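Local coordinates for protein autolysin E (Staphylococcus aureus, PDB 4PI8) that probably cleaves the glycan strands of bacterial peptidoglycan as an endo-beta-N-acetylglucosaminidase of the lysozyme clan, and binds the disaccharide NAG-NAM, at residues 98-103 with 202-207; 78-83 with 103-108; 57-62 with 206-211. The protein carries 1 engineered substitution. One frame throughout, in Å; residues are numbered along the deposited sequence. Where two conformers were deposited one is given.

Interaction 1 (98-103 with 202-207)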
loop_
_atom_site.group_PDB
_atom_site.type_symbol
_atom_site.label_atom_id
_atom_site.label_comp_id
_atom_site.label_asym_id
_atom_site.label_seq_id
_atom_site.Cartn_x
_atom_site.Cartn_y
_atom_site.Cartn_z
ATOM N N VAL A 98 8.032 -5.019 -7.669
ATOM C CA VAL A 98 7.000 -6.062 -7.674
ATOM C C VAL A 98 6.899 -6.750 -6.314
ATOM O O VAL A 98 5.812 -7.274 -5.973
ATOM C CB VAL A 98 7.220 -7.123 -8.799
ATOM C CG1 VAL A 98 8.406 -8.047 -8.497
ATOM C CG2 VAL A 98 5.962 -7.875 -9.106
ATOM N N ILE A 99 7.988 -6.784 -5.561
ATOM C CA ILE A 99 7.896 -7.369 -4.219
ATOM C C ILE A 99 7.009 -6.493 -3.314
ATOM O O ILE A 99 6.196 -6.997 -2.525
ATOM C CB ILE A 99 9.244 -7.697 -3.637
ATOM C CG1 ILE A 99 9.878 -8.898 -4.349
ATOM C CG2 ILE A 99 9.158 -7.934 -2.143
ATOM C CD1 ILE A 99 11.314 -9.180 -3.994
ATOM N N TYR A 100 7.176 -5.173 -3.409
ATOM C CA TYR A 100 6.295 -4.256 -2.740
ATOM C C TYR A 100 4.879 -4.489 -3.198
ATOM O O TYR A 100 3.962 -4.596 -2.365
ATOM C CB TYR A 100 6.739 -2.801 -3.020
ATOM C CG TYR A 100 5.577 -1.857 -2.921
ATOM C CD1 TYR A 100 4.912 -1.645 -1.730
ATOM C CD2 TYR A 100 5.048 -1.278 -4.072
ATOM C CE1 TYR A 100 3.775 -0.887 -1.684
ATOM C CE2 TYR A 100 3.921 -0.485 -4.041
ATOM C CZ TYR A 100 3.251 -0.357 -2.859
ATOM O OH TYR A 100 2.068 0.365 -2.848
ATOM N N LEU A 101 4.641 -4.596 -4.508
ATOM C CA LEU A 101 3.290 -4.681 -5.021
ATOM C C LEU A 101 2.585 -5.942 -4.503
ATOM O O LEU A 101 1.417 -5.885 -4.047
ATOM C CB LEU A 101 3.277 -4.664 -6.542
ATOM C CG LEU A 101 2.001 -4.279 -7.231
ATOM C CD1 LEU A 101 1.519 -2.880 -6.876
ATOM C CD2 LEU A 101 2.230 -4.444 -8.723
ATOM N N VAL A 102 3.269 -7.069 -4.545
ATOM C CA VAL A 102 2.746 -8.319 -4.035
ATOM C C VAL A 102 2.466 -8.163 -2.571
ATOM O O VAL A 102 1.422 -8.605 -2.061
ATOM C CB VAL A 102 3.721 -9.487 -4.305
ATOM C CG1 VAL A 102 3.359 -10.691 -3.446
ATOM C CG2 VAL A 102 3.717 -9.824 -5.828
ATOM N N SER A 103 3.461 -7.648 -1.798
ATOM C CA SER A 103 3.297 -7.529 -0.360
ATOM C C SER A 103 2.128 -6.662 0.027
ATOM O O SER A 103 1.360 -6.984 0.953
ATOM C CB SER A 103 4.614 -7.050 0.312
ATOM O OG SER A 103 5.707 -7.922 0.005
ATOM N N ASP A 202 4.499 -1.055 8.494
ATOM C CA ASP A 202 5.229 -2.177 9.105
ATOM C C ASP A 202 4.733 -3.499 8.554
ATOM O O ASP A 202 5.560 -4.404 8.354
ATOM C CB ASP A 202 5.001 -2.141 10.621
ATOM C CG ASP A 202 5.432 -0.845 11.204
ATOM O OD1 ASP A 202 6.639 -0.631 11.342
ATOM O OD2 ASP A 202 4.581 0.013 11.431
ATOM N N LYS A 203 3.456 -3.654 8.365
ATOM C CA LYS A 203 2.906 -4.926 7.878
ATOM C C LYS A 203 3.427 -5.218 6.465
ATOM O O LYS A 203 3.864 -6.360 6.160
ATOM C CB LYS A 203 1.414 -4.948 7.876
ATOM C CG LYS A 203 0.829 -4.828 9.288
ATOM C CD LYS A 203 -0.683 -4.567 9.260
ATOM C CE LYS A 203 -1.272 -4.605 10.674
ATOM N NZ LYS A 203 -2.700 -4.269 10.655
ATOM N N ILE A 204 3.431 -4.250 5.590
ATOM C CA ILE A 204 3.897 -4.467 4.215
ATOM C C ILE A 204 5.395 -4.708 4.246
ATOM O O ILE A 204 5.918 -5.607 3.567
ATOM C CB ILE A 204 3.493 -3.247 3.316
ATOM C CG1 ILE A 204 1.980 -3.140 3.253
ATOM C CG2 ILE A 204 4.082 -3.437 1.939
ATOM C CD1 ILE A 204 1.494 -1.911 2.561
ATOM N N ALA A 205 6.120 -3.910 5.016
ATOM C CA ALA A 205 7.615 -4.031 5.111
ATOM C C ALA A 205 8.034 -5.423 5.612
ATOM O O ALA A 205 9.052 -5.952 5.125
ATOM C CB ALA A 205 8.191 -2.944 6.027
ATOM N N LYS A 206 7.276 -5.992 6.539
ATOM C CA LYS A 206 7.641 -7.313 7.078
ATOM C C LYS A 206 7.604 -8.345 5.975
ATOM O O LYS A 206 8.512 -9.178 5.816
ATOM C CB LYS A 206 6.700 -7.687 8.190
ATOM C CG LYS A 206 7.097 -9.023 8.816
ATOM C CD LYS A 206 6.259 -9.405 10.026
ATOM C CE LYS A 206 4.827 -9.715 9.652
ATOM N NZ LYS A 206 4.658 -10.901 8.770
ATOM N N LEU A 207 6.562 -8.334 5.171
ATOM C CA LEU A 207 6.471 -9.260 4.056
ATOM C C LEU A 207 7.528 -8.998 3.021
ATOM O O LEU A 207 8.107 -9.934 2.454
ATOM C CB LEU A 207 5.088 -9.231 3.394
ATOM C CG LEU A 207 3.913 -9.610 4.285
ATOM C CD1 LEU A 207 2.658 -9.667 3.429
ATOM C CD2 LEU A 207 4.146 -10.956 4.993
#

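Interaction 2 (78-83 with 103-108). Engineered in segment 103-108: Ala108 (natural residue Glu).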
loop_
_atom_site.group_PDB
_atom_site.type_symbol
_atom_site.label_atom_id
_atom_site.label_comp_id
_atom_site.label_asym_id
_atom_site.label_seq_id
_atom_site.Cartn_x
_atom_site.Cartn_y
_atom_site.Cartn_z
ATOM N N GLY A 78 -4.768 -17.532 -2.449
ATOM C CA GLY A 78 -6.103 -17.261 -2.834
ATOM C C GLY A 78 -6.292 -16.761 -4.252
ATOM O O GLY A 78 -5.735 -17.344 -5.194
ATOM N N ILE A 79 -7.049 -15.714 -4.389
ATOM C CA ILE A 79 -7.305 -15.089 -5.676
ATOM C C ILE A 79 -6.034 -14.562 -6.351
ATOM O O ILE A 79 -6.035 -14.340 -7.541
ATOM C CB ILE A 79 -8.377 -14.013 -5.561
ATOM C CG1 ILE A 79 -8.962 -13.645 -6.898
ATOM C CG2 ILE A 79 -7.886 -12.754 -4.817
ATOM C CD1 ILE A 79 -10.274 -12.909 -6.784
ATOM N N LEU A 80 -4.966 -14.375 -5.594
ATOM C CA LEU A 80 -3.711 -13.878 -6.168
ATOM C C LEU A 80 -2.814 -14.980 -6.697
ATOM O O LEU A 80 -1.855 -14.714 -7.440
ATOM C CB LEU A 80 -2.969 -12.993 -5.130
ATOM C CG LEU A 80 -3.756 -11.819 -4.644
ATOM C CD1 LEU A 80 -2.930 -11.106 -3.531
ATOM C CD2 LEU A 80 -4.260 -10.894 -5.713
ATOM N N GLU A 81 -3.056 -16.232 -6.323
ATOM C CA GLU A 81 -2.254 -17.333 -6.748
ATOM C C GLU A 81 -2.201 -17.417 -8.269
ATOM O O GLU A 81 -3.215 -17.249 -8.967
ATOM C CB GLU A 81 -2.792 -18.647 -6.157
ATOM C CG GLU A 81 -1.993 -19.884 -6.542
ATOM C CD GLU A 81 -2.525 -21.123 -5.846
ATOM O OE1 GLU A 81 -3.570 -21.617 -6.265
ATOM O OE2 GLU A 81 -1.962 -21.506 -4.818
ATOM N N ASN A 82 -0.993 -17.653 -8.796
ATOM C CA ASN A 82 -0.761 -17.843 -10.194
ATOM C C ASN A 82 -1.084 -16.606 -11.002
ATOM O O ASN A 82 -1.378 -16.691 -12.195
ATOM C CB ASN A 82 -1.459 -19.144 -10.723
ATOM C CG ASN A 82 -0.622 -20.399 -10.455
ATOM O OD1 ASN A 82 -1.154 -21.490 -10.213
ATOM N ND2 ASN A 82 0.686 -20.221 -10.365
ATOM N N ARG A 83 -0.983 -15.406 -10.403
ATOM C CA ARG A 83 -1.143 -14.137 -11.135
ATOM C C ARG A 83 0.205 -13.362 -11.221
ATOM O O ARG A 83 0.219 -12.154 -11.542
ATOM C CB ARG A 83 -2.224 -13.220 -10.569
ATOM C CG ARG A 83 -3.572 -14.003 -10.622
ATOM C CD ARG A 83 -4.746 -13.095 -10.367
ATOM N NE ARG A 83 -5.986 -13.866 -10.293
ATOM C CZ ARG A 83 -6.741 -14.149 -11.337
ATOM N NH1 ARG A 83 -6.437 -13.743 -12.531
ATOM N NH2 ARG A 83 -7.790 -14.957 -11.163
ATOM N N SER A 103 3.461 -7.648 -1.798
ATOM C CA SER A 103 3.297 -7.529 -0.360
ATOM C C SER A 103 2.128 -6.662 0.027
ATOM O O SER A 103 1.360 -6.984 0.953
ATOM C CB SER A 103 4.614 -7.050 0.312
ATOM O OG SER A 103 5.707 -7.922 0.005
ATOM N N HIS A 104 1.959 -5.534 -0.629
ATOM C CA HIS A 104 0.829 -4.651 -0.417
ATOM C C HIS A 104 -0.457 -5.410 -0.689
ATOM O O HIS A 104 -1.392 -5.364 0.142
ATOM C CB HIS A 104 1.013 -3.404 -1.261
ATOM C CG HIS A 104 0.006 -2.327 -1.015
ATOM N ND1 HIS A 104 0.141 -1.077 -1.544
ATOM C CD2 HIS A 104 -1.166 -2.343 -0.325
ATOM C CE1 HIS A 104 -0.878 -0.343 -1.171
ATOM N NE2 HIS A 104 -1.687 -1.080 -0.436
ATOM N N ALA A 105 -0.567 -6.070 -1.833
ATOM C CA ALA A 105 -1.803 -6.810 -2.157
ATOM C C ALA A 105 -2.068 -7.837 -1.124
ATOM O O ALA A 105 -3.284 -8.032 -0.776
ATOM C CB ALA A 105 -1.691 -7.436 -3.532
ATOM N N LEU A 106 -1.075 -8.539 -0.614
ATOM C CA LEU A 106 -1.312 -9.581 0.397
ATOM C C LEU A 106 -1.851 -8.969 1.681
ATOM O O LEU A 106 -2.792 -9.518 2.284
ATOM C CB LEU A 106 -0.057 -10.360 0.663
ATOM C CG LEU A 106 0.432 -11.236 -0.483
ATOM C CD1 LEU A 106 1.818 -11.830 -0.221
ATOM C CD2 LEU A 106 -0.602 -12.350 -0.790
ATOM N N VAL A 107 -1.301 -7.864 2.146
ATOM C CA VAL A 107 -1.856 -7.163 3.333
ATOM C C VAL A 107 -3.265 -6.719 3.074
ATOM O O VAL A 107 -4.184 -6.941 3.947
ATOM C CB VAL A 107 -0.901 -6.003 3.721
ATOM C CG1 VAL A 107 -1.529 -5.006 4.744
ATOM C CG2 VAL A 107 0.417 -6.598 4.207
ATOM N N ALA A 108 -3.549 -6.108 1.961
ATOM C CA ALA A 108 -4.851 -5.531 1.670
ATOM C C ALA A 108 -5.950 -6.580 1.414
ATOM O O ALA A 108 -7.123 -6.211 1.493
ATOM C CB ALA A 108 -4.782 -4.621 0.507
#

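Interaction 3 (57-62 with 206-211)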
loop_
_atom_site.group_PDB
_atom_site.type_symbol
_atom_site.label_atom_id
_atom_site.label_comp_id
_atom_site.label_asym_id
_atom_site.label_seq_id
_atom_site.Cartn_x
_atom_site.Cartn_y
_atom_site.Cartn_z
ATOM N N MET A 57 12.811 2.423 2.170
ATOM C CA MET A 57 13.430 2.058 0.910
ATOM C C MET A 57 12.616 2.507 -0.294
ATOM O O MET A 57 11.379 2.290 -0.357
ATOM C CB MET A 57 13.622 0.559 0.868
ATOM C CG MET A 57 14.432 0.105 -0.298
ATOM S SD MET A 57 14.459 -1.685 -0.514
ATOM C CE MET A 57 12.784 -1.847 -1.171
ATOM N N ASP A 58 13.254 3.059 -1.311
ATOM C CA ASP A 58 12.608 3.533 -2.497
ATOM C C ASP A 58 11.997 2.343 -3.232
ATOM O O ASP A 58 12.716 1.383 -3.575
ATOM C CB ASP A 58 13.681 4.219 -3.354
ATOM C CG ASP A 58 13.195 4.742 -4.641
ATOM O OD1 ASP A 58 12.079 4.533 -5.096
ATOM O OD2 ASP A 58 14.004 5.486 -5.325
ATOM N N ILE A 59 10.667 2.331 -3.369
ATOM C CA ILE A 59 9.910 1.260 -4.056
ATOM C C ILE A 59 9.505 1.598 -5.462
ATOM O O ILE A 59 8.702 0.913 -6.091
ATOM C CB ILE A 59 8.725 0.760 -3.157
ATOM C CG1 ILE A 59 7.914 1.950 -2.636
ATOM C CG2 ILE A 59 9.265 -0.104 -2.047
ATOM C CD1 ILE A 59 6.631 1.595 -1.948
ATOM N N THR A 60 10.139 2.652 -5.991
ATOM C CA THR A 60 9.962 3.032 -7.370
ATOM C C THR A 60 11.022 2.409 -8.208
ATOM O O THR A 60 11.061 2.870 -9.412
ATOM C CB THR A 60 9.961 4.583 -7.547
ATOM O OG1 THR A 60 11.327 5.063 -7.492
ATOM C CG2 THR A 60 9.158 5.234 -6.537
ATOM N N GLU A 61 11.895 1.584 -7.624
ATOM C CA GLU A 61 12.943 0.818 -8.316
ATOM C C GLU A 61 12.527 -0.644 -8.353
ATOM O O GLU A 61 12.236 -1.282 -7.311
ATOM C CB GLU A 61 14.280 0.909 -7.613
ATOM C CG GLU A 61 14.977 2.267 -7.451
ATOM C CD GLU A 61 14.965 3.160 -8.677
ATOM O OE1 GLU A 61 14.872 2.675 -9.832
ATOM O OE2 GLU A 61 15.056 4.394 -8.454
ATOM N N LYS A 62 12.639 -1.191 -9.533
ATOM C CA LYS A 62 12.225 -2.558 -9.840
ATOM C C LYS A 62 13.178 -3.565 -9.289
ATOM O O LYS A 62 14.337 -3.221 -8.931
ATOM C CB LYS A 62 12.103 -2.717 -11.297
ATOM C CG LYS A 62 11.081 -1.755 -11.892
ATOM C CD LYS A 62 10.899 -1.930 -13.385
ATOM C CE LYS A 62 12.122 -1.415 -14.133
ATOM N NZ LYS A 62 11.925 -1.527 -15.589
ATOM N N LYS A 206 7.276 -5.992 6.539
ATOM C CA LYS A 206 7.641 -7.313 7.078
ATOM C C LYS A 206 7.604 -8.345 5.975
ATOM O O LYS A 206 8.512 -9.178 5.816
ATOM C CB LYS A 206 6.700 -7.687 8.190
ATOM C CG LYS A 206 7.097 -9.023 8.816
ATOM C CD LYS A 206 6.259 -9.405 10.026
ATOM C CE LYS A 206 4.827 -9.715 9.652
ATOM N NZ LYS A 206 4.658 -10.901 8.770
ATOM N N LEU A 207 6.562 -8.334 5.171
ATOM C CA LEU A 207 6.471 -9.260 4.056
ATOM C C LEU A 207 7.528 -8.998 3.021
ATOM O O LEU A 207 8.107 -9.934 2.454
ATOM C CB LEU A 207 5.088 -9.231 3.394
ATOM C CG LEU A 207 3.913 -9.610 4.285
ATOM C CD1 LEU A 207 2.658 -9.667 3.429
ATOM C CD2 LEU A 207 4.146 -10.956 4.993
ATOM N N MET A 208 7.826 -7.733 2.733
ATOM C CA MET A 208 8.851 -7.423 1.795
ATOM C C MET A 208 10.186 -7.966 2.240
ATOM O O MET A 208 10.924 -8.516 1.430
ATOM C CB MET A 208 9.020 -5.913 1.594
ATOM C CG MET A 208 7.848 -5.307 0.833
ATOM S SD MET A 208 7.981 -3.504 0.658
ATOM C CE MET A 208 9.373 -3.420 -0.363
ATOM N N ASP A 209 10.496 -7.781 3.521
ATOM C CA ASP A 209 11.810 -8.235 3.993
ATOM C C ASP A 209 11.920 -9.763 3.854
ATOM O O ASP A 209 12.989 -10.252 3.449
ATOM C CB ASP A 209 12.014 -7.804 5.437
ATOM C CG ASP A 209 13.481 -7.571 5.768
ATOM O OD1 ASP A 209 14.339 -7.388 4.888
ATOM O OD2 ASP A 209 13.724 -7.491 6.980
ATOM N N LYS A 210 10.861 -10.469 4.205
ATOM C CA LYS A 210 10.886 -11.923 4.062
ATOM C C LYS A 210 11.163 -12.297 2.594
ATOM O O LYS A 210 11.960 -13.194 2.287
ATOM C CB LYS A 210 9.587 -12.507 4.580
ATOM C CG LYS A 210 9.583 -13.975 4.928
ATOM C CD LYS A 210 8.235 -14.348 5.549
ATOM C CE LYS A 210 8.287 -14.289 7.044
ATOM N NZ LYS A 210 7.062 -14.893 7.622
ATOM N N SER A 211 10.490 -11.635 1.645
ATOM C CA SER A 211 10.656 -11.993 0.243
ATOM C C SER A 211 12.047 -11.613 -0.254
ATOM O O SER A 211 12.658 -12.355 -1.053
ATOM C CB SER A 211 9.583 -11.295 -0.574
ATOM O OG SER A 211 8.318 -11.700 -0.203
#

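Interaction 1 (98-103 with 202-207)
Ser103 faces the flank of helix 200-215 where the two helices cross, their short axes 9.0 Å apart at 124°. Its CB lies 3.8 Å from the carbonyl O of Ile204 and about as far from CB of Leu207, so a small side chain meets the partner helix almost at its backbone. The hydroxyl turns back to its own helix: with OG anti to the carbonyl carbon (chi1 -57°), it donates to Ile99 O over 2.7 Å. That oxygen also takes the helical bond from Ser103 N, and the two donors arrive from opposite faces of the carbonyl plane. Across the contact OG then only packs, 3.7 Å from Leu207 CB.

Ile204 uses its CG2 branch, which sits 4.0 Å from Ser103 CB and meets the edge of the Tyr100 ring, near its plane, at CD1 (4.2 Å). The ring reaches this methyl because CG stands anti to the backbone N (chi1 153°), which also brings the phenol to His104 ND1, its hydrogen-bond partner. On the neighbouring turn Leu207 CD1 approaches Ser103 O at 3.9 Å. The serine proton is thus spent inside helix 98-108, and the two helices of this lysozyme-clan domain meet by apolar and van der Waals packing, the serine hydroxyl being satisfied within its own helix.

Interaction 2 (78-83 with 103-108)
Leu80 pushes one methyl, CD1, between the side chains of Ala105 and Leu106, overlapping both from the loop that joins helices 67-74 and 84-94. The motif is a short 3-10 segment at 79-80 running into a type II beta turn, Leu80 to Arg83, and Arg83 is the N-cap residue of helix 84-94. Within this all-apolar contact CD1 lies 3.9 Å from Ala105 CB and 3.8 Å from Leu106 CD2. The leucine places CG anti to its carbonyl carbon (chi1 -58°), with its CA-CB bond already aimed at the helix. Leu106 starts off to one side; its chain extends through CD1, and the other branch, CD2, is the methyl that meets the loop, the two leucines passing each other at a slant. Phe130 and Thr109 also touch Leu80, and Leu74 reaches it from helix 67-74; these neighbours surround the leucine side chain.

Ala108, at the end of helix 98-108, is an engineered residue, Glu in the natural sequence; it takes no part in the contact and lies one turn beyond His104. Outside the apolar patch the turn is braced by its own polar groups. Arg83 NH1 forms a salt bridge with Asp157, while NE donates to Ile79 O over 2.8 Å. Ile79 O lies 2° out of the guanidinium plane, and NE meets the carbonyl head-on, with a C=O...N angle of 179°.

Interaction 3 (57-62 with 206-211)
Met208 brings its terminal methyl against Ile59 and Met57, and this one carbon makes every close approach between the loop 57-62 and helix 200-215. CE lies 3.7 Å from Ile59 CG2 and 3.8 Å from Met57 CE. Both methionine chains are straight as far as the sulfur and bent at the last torsion (chi3 66° in Met208, 75° in Met57), which turns each methyl out of the line of its chain and lets the two ends meet tip to tip. The side chains of Met57 and Met208 slant across each other, whereas Ile59 stands at about a right angle to Met208. In Ile59 the CG1 branch lies between the backbone N and the carbonyl carbon, and CG2, anti to the carbonyl carbon, is the branch that touches.

This tight part is small and buried, while the backbones stay well apart: the nearest CA atoms, of Ile59 and Met208, are 10.5 Å from each other. Beyond it the segments diverge. Lys62 on the loop and Lys206 and Lys210 on the helix are exposed, and Lys62 NZ pairs instead with Glu92. Next to Ile59 the loop holds its own shape through an Asx turn. Asp58 OD1 accepts the backbone N-H of Thr60 at 2.8 Å, on the anti side and 27° out of the carboxylate plane, and the Thr60 hydroxyl at 2.6 Å on its syn lone pair. Tyr100 of helix 98-108, Phe172 of helix 156-172, and Leu179 and Met182 of helix 179-184 all touch Ile59, while Met208 also reaches Ser103 and Leu179; the contact therefore lies where the loop lines a core shared by four helices.

How the interactions relate
From the N terminus, the loop 57-62 comes first, and its return contact with helix 200-215, interaction 3, closes a span of 143 intervening residues. Nested inside that span, interaction 2 closes a short, mostly helical excursion from the 78-83 turn through helix 84-94 to helix 98-108. Interaction 1 starts on the same helix and runs to helix 200-215, so it crosses interaction 2, sharing Ser103, and, like interaction 3, finishes on helix 200-215, where the two share Lys206 and Leu207. Interactions 1 and 3 have centres about 6 Å apart and meet directly through Tyr100 and Ile59. Together the three join two loops to the paired helices 98-108 and 200-215.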